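Local coordinates for hypothetical protein PH0832 (Pyrococcus horikoshii, PDB 2P9X), which is of unknown function but binds zinc ions and forms an all-helical Nitrosopumilus output domain, at residues Arg5-Lys10 and Gly75-Asp80; Met67-Lys72 and Glu87-Glu92. All blocks are in the same frame, centred on the assembly; numbering follows the deposited sequence.

How the contacts relate
From the N terminus the chain enters helix 3-19, which carries segment 5-10, and returns to it 64 residues later, where 75-80 follows as the end of helix 59-76 and the loop beyond. Contact 1 closes that long, largely helical excursion. Before it does so, the chain has already passed 67-72, which contact 2 joins to 87-92 on helix 86-97 across a connection of only 14 residues. The segments alternate, so the two closures cross, and helix 59-76 serves both. Their centres are about 8 Å apart, and L8, within segment 5-10, packs on V90 of segment 87-92, CD2 to CG2 at 3.7 Å. Helices 3-19, 59-76 and 86-97 are thereby tied together.

Contact 1 of 2, residues Arg5-Lys10 and Gly75-Asp80. With ACT (acetate ion), chain E.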
# COMPACT_ATOMS: atom_id res chain seq x y z
N ARG A 5 12.07 25.56 6.41
CA ARG A 5 10.79 25.05 5.93
C ARG A 5 10.84 24.95 4.41
O ARG A 5 10.35 23.98 3.82
CB ARG A 5 9.67 25.99 6.37
CG ARG A 5 8.24 25.52 6.08
CD ARG A 5 7.27 26.44 6.83
NE ARG A 5 5.86 26.03 6.79
CZ ARG A 5 4.99 26.40 5.87
NH1 ARG A 5 5.36 27.20 4.88
NH2 ARG A 5 3.71 26.04 5.97
N ASP A 6 11.42 25.96 3.78
CA ASP A 6 11.55 25.99 2.32
C ASP A 6 12.42 24.84 1.83
O ASP A 6 12.04 24.09 0.93
CB ASP A 6 12.13 27.34 1.88
CG ASP A 6 12.36 27.43 0.39
OD1 ASP A 6 11.46 27.02 -0.37
OD2 ASP A 6 13.43 27.92 -0.02
N ILE A 7 13.60 24.68 2.44
CA ILE A 7 14.52 23.63 2.03
C ILE A 7 13.96 22.23 2.25
O ILE A 7 14.11 21.35 1.39
CB ILE A 7 15.86 23.76 2.78
CG1 ILE A 7 16.54 25.07 2.38
CG2 ILE A 7 16.76 22.59 2.43
CD1 ILE A 7 17.75 25.41 3.23
N LEU A 8 13.31 22.00 3.38
CA LEU A 8 12.75 20.66 3.62
C LEU A 8 11.62 20.36 2.64
O LEU A 8 11.57 19.29 2.05
CB LEU A 8 12.25 20.52 5.05
CG LEU A 8 11.60 19.16 5.35
CD1 LEU A 8 12.58 18.05 5.02
CD2 LEU A 8 11.19 19.09 6.82
N THR A 9 10.71 21.32 2.48
CA THR A 9 9.57 21.11 1.59
C THR A 9 10.00 20.87 0.15
O THR A 9 9.53 19.93 -0.49
CB THR A 9 8.60 22.32 1.65
OG1 THR A 9 8.14 22.48 3.00
CG2 THR A 9 7.38 22.08 0.75
N LYS A 10 10.92 21.68 -0.36
CA LYS A 10 11.37 21.50 -1.73
C LYS A 10 12.10 20.17 -1.91
O LYS A 10 11.92 19.49 -2.92
CB LYS A 10 12.30 22.64 -2.16
CG LYS A 10 12.67 22.61 -3.64
CD LYS A 10 11.42 22.68 -4.51
CE LYS A 10 11.76 22.60 -6.00
NZ LYS A 10 11.39 23.85 -6.72
N GLY A 75 22.04 14.96 1.62
CA GLY A 75 22.75 15.32 0.40
C GLY A 75 22.58 16.80 0.06
O GLY A 75 23.39 17.40 -0.64
N ARG A 76 21.50 17.39 0.56
CA ARG A 76 21.22 18.80 0.32
C ARG A 76 21.98 19.73 1.29
O ARG A 76 22.43 20.81 0.93
CB ARG A 76 19.72 19.03 0.47
CG ARG A 76 19.20 20.16 -0.41
CD ARG A 76 20.05 21.43 -0.25
NE ARG A 76 19.26 22.62 -0.61
CZ ARG A 76 19.80 23.81 -0.29
NH1 ARG A 76 20.97 23.87 0.31
NH2 ARG A 76 19.13 24.94 -0.57
N LEU A 77 22.08 19.28 2.56
CA LEU A 77 22.58 20.16 3.63
C LEU A 77 23.97 19.76 4.09
O LEU A 77 24.97 20.46 3.93
CB LEU A 77 21.64 20.01 4.82
CG LEU A 77 20.40 20.89 4.71
CD1 LEU A 77 19.61 20.92 6.01
CD2 LEU A 77 20.73 22.34 4.38
N GLY A 78 23.98 18.60 4.76
CA GLY A 78 25.22 18.02 5.24
C GLY A 78 25.13 16.50 5.17
O GLY A 78 24.17 15.88 5.60
N GLU A 79 26.17 15.91 4.57
CA GLU A 79 26.12 14.48 4.30
C GLU A 79 25.69 13.70 5.53
O GLU A 79 25.19 12.58 5.46
CB GLU A 79 27.52 14.03 3.88
CG GLU A 79 28.07 14.85 2.72
CD GLU A 79 29.52 15.14 2.96
OE1 GLU A 79 30.34 14.25 2.75
OE2 GLU A 79 29.84 16.26 3.36
N ASP A 80 25.95 14.29 6.70
CA ASP A 80 25.59 13.53 7.87
C ASP A 80 24.98 14.39 8.96
O ASP A 80 25.56 14.62 10.01
CB ASP A 80 26.85 12.83 8.40
CG ASP A 80 28.07 13.72 8.17
OD1 ASP A 80 28.23 14.70 8.89
OD2 ASP A 80 28.85 13.40 7.28
C ACT E . 8.55 28.62 3.32
O ACT E . 7.99 28.53 4.43
OXT ACT E . 9.37 29.52 3.00
CH3 ACT E . 8.23 27.55 2.28
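I7 and R76 meet because of two torsions: chi1 of I7 (-64°) sets CG1 beside its backbone N and CG2 anti to it, while the R76 chain bends at chi2 (-50°) and swings its guanidinium over the isoleucine. The two side chains cross at about a right angle. I7 CG2 lies 3.9 Å from R76 NE, and I7 CD1 sits 4.0 Å above the plane of the R76 guanidinium, toward its rim; no hydrogen bond links the segments. L77 adds a looser apolar touch, its CD2 4.4 Å from I7 CD1. With 135 Å² buried in all, and R76 exposed, this is a modest surface contact.

On the same helical turn, R5 extends from CG to NE and donates from NH1 to O of an acetate, probably a crystallisation component, at 3.0 Å and a nearly straight 165°. The acetate oxygen sits at the guanidinium edge, near its plane, and R5 NE forms a salt bridge with D44. A leucine in place of R5 would probably leave D44 without this charged mate and the acetate without its donor. The R5 carbonyl is gripped twice: T9 OG1 lies 2.8 Å from R5 O, and T9 N binds it from the opposite face of its plane.

A bound zinc lies about 9 Å from the I7 side chain. In the wider fold, I7 also packs on L73 of helix 59-76, and Y97 of helix 86-97 touches both I7 and L77, making this a three-helix junction.

Contact 2 of 2, residues Met67-Lys72 and Glu87-Glu92; sequences MVIISK and EELVSE
L89 packs against I69 and I70 where two consecutive helices of this all-helical domain, 59-76 and 86-97, joined by the loop 77-85, come together. The backbones are close, the CA atoms of I70 and L89 being 7.0 Å apart, and all three side chains are buried. L89 gives up most surface to the other helix, 64 Å², and I70 about half as much; no hydrogen bond crosses, so the join is purely apolar.

The leucine points toward the other helix; chi1 at -175° puts its CG anti to the backbone N, and from there CD2 meets both isoleucines. I69 also points toward L89 and offers its CG2 branch, the two side chains lying at a slant. I70 instead runs alongside L89, the two chains passing in opposite directions, and its CG1 lies 4.2 Å from L89 CD2.

Around this core, K72 of helix 59-76 forms a salt bridge with E18, a zinc-binding residue in crystals of this protein. M67 and V68 face a second subunit, packing on its V68 and L64 respectively. L8 of helix 3-19, from segment 5-10, brings its CD1 to 4.1 Å from L89 CD2. That same CD2 of L89 lies 4.0 Å from I69 CG2, a single methyl thus touching side chains of two other helices.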
# COMPACT_ATOMS: atom_id res chain seq x y z
N MET A 67 12.96 7.38 5.14
CA MET A 67 14.37 7.09 4.90
C MET A 67 14.89 7.85 3.69
O MET A 67 15.99 8.41 3.71
CB MET A 67 14.57 5.59 4.71
CG MET A 67 14.44 4.82 6.00
SD MET A 67 14.24 3.04 5.75
CE MET A 67 15.89 2.60 5.22
N VAL A 68 14.09 7.88 2.62
CA VAL A 68 14.47 8.58 1.41
C VAL A 68 14.57 10.09 1.66
O VAL A 68 15.52 10.73 1.20
CB VAL A 68 13.47 8.29 0.28
CG1 VAL A 68 13.71 9.23 -0.89
CG2 VAL A 68 13.62 6.84 -0.18
N ILE A 69 13.62 10.66 2.40
CA ILE A 69 13.66 12.09 2.68
C ILE A 69 14.91 12.46 3.48
O ILE A 69 15.59 13.44 3.17
CB ILE A 69 12.41 12.55 3.48
CG1 ILE A 69 11.17 12.45 2.59
CG2 ILE A 69 12.60 13.99 3.98
CD1 ILE A 69 9.86 12.66 3.34
N ILE A 70 15.22 11.68 4.51
CA ILE A 70 16.39 11.96 5.34
C ILE A 70 17.66 11.90 4.51
O ILE A 70 18.53 12.77 4.63
CB ILE A 70 16.48 10.96 6.51
CG1 ILE A 70 15.27 11.15 7.44
CG2 ILE A 70 17.78 11.18 7.29
CD1 ILE A 70 15.18 10.13 8.57
N SER A 71 17.76 10.89 3.66
CA SER A 71 18.93 10.72 2.80
C SER A 71 19.10 11.90 1.84
O SER A 71 20.21 12.38 1.63
CB SER A 71 18.80 9.42 2.00
OG SER A 71 18.94 8.29 2.84
N LYS A 72 18.00 12.36 1.25
CA LYS A 72 18.05 13.47 0.31
C LYS A 72 18.40 14.79 1.00
O LYS A 72 19.08 15.63 0.41
CB LYS A 72 16.71 13.62 -0.42
CG LYS A 72 16.44 12.55 -1.45
CD LYS A 72 17.53 12.49 -2.50
CE LYS A 72 17.32 11.29 -3.42
NZ LYS A 72 18.09 11.43 -4.69
N GLU A 87 11.03 13.69 12.61
CA GLU A 87 10.94 14.62 13.74
C GLU A 87 12.32 15.13 14.12
O GLU A 87 12.50 16.33 14.35
CB GLU A 87 10.30 13.95 14.96
CG GLU A 87 8.82 13.66 14.80
CD GLU A 87 8.55 12.25 14.32
OE1 GLU A 87 9.38 11.70 13.57
OE2 GLU A 87 7.49 11.71 14.69
N GLU A 88 13.28 14.23 14.19
CA GLU A 88 14.65 14.61 14.52
C GLU A 88 15.23 15.47 13.41
O GLU A 88 16.01 16.39 13.66
CB GLU A 88 15.53 13.38 14.72
CG GLU A 88 15.21 12.58 15.96
CD GLU A 88 16.06 11.33 16.09
OE1 GLU A 88 16.92 11.09 15.21
OE2 GLU A 88 15.88 10.60 17.08
N LEU A 89 14.84 15.17 12.17
CA LEU A 89 15.33 15.92 11.01
C LEU A 89 14.88 17.37 11.06
O LEU A 89 15.66 18.29 10.79
CB LEU A 89 14.85 15.27 9.71
CG LEU A 89 15.39 15.87 8.41
CD1 LEU A 89 16.88 15.60 8.29
CD2 LEU A 89 14.64 15.29 7.22
N VAL A 90 13.61 17.58 11.41
CA VAL A 90 13.07 18.93 11.50
C VAL A 90 13.73 19.66 12.66
O VAL A 90 14.05 20.85 12.56
CB VAL A 90 11.53 18.90 11.71
CG1 VAL A 90 11.01 20.29 12.02
CG2 VAL A 90 10.86 18.35 10.44
N SER A 91 13.95 18.95 13.76
CA SER A 91 14.59 19.54 14.92
C SER A 91 16.00 19.99 14.58
O SER A 91 16.43 21.07 14.96
CB SER A 91 14.63 18.53 16.07
OG SER A 91 13.33 18.29 16.58
N GLU A 92 16.72 19.15 13.84
CA GLU A 92 18.08 19.47 13.44
C GLU A 92 18.12 20.65 12.48
O GLU A 92 18.98 21.52 12.58
CB GLU A 92 18.75 18.25 12.81
CG GLU A 92 18.41 16.95 13.54
CD GLU A 92 19.62 16.08 13.82
OE1 GLU A 92 20.76 16.59 13.71
OE2 GLU A 92 19.43 14.89 14.16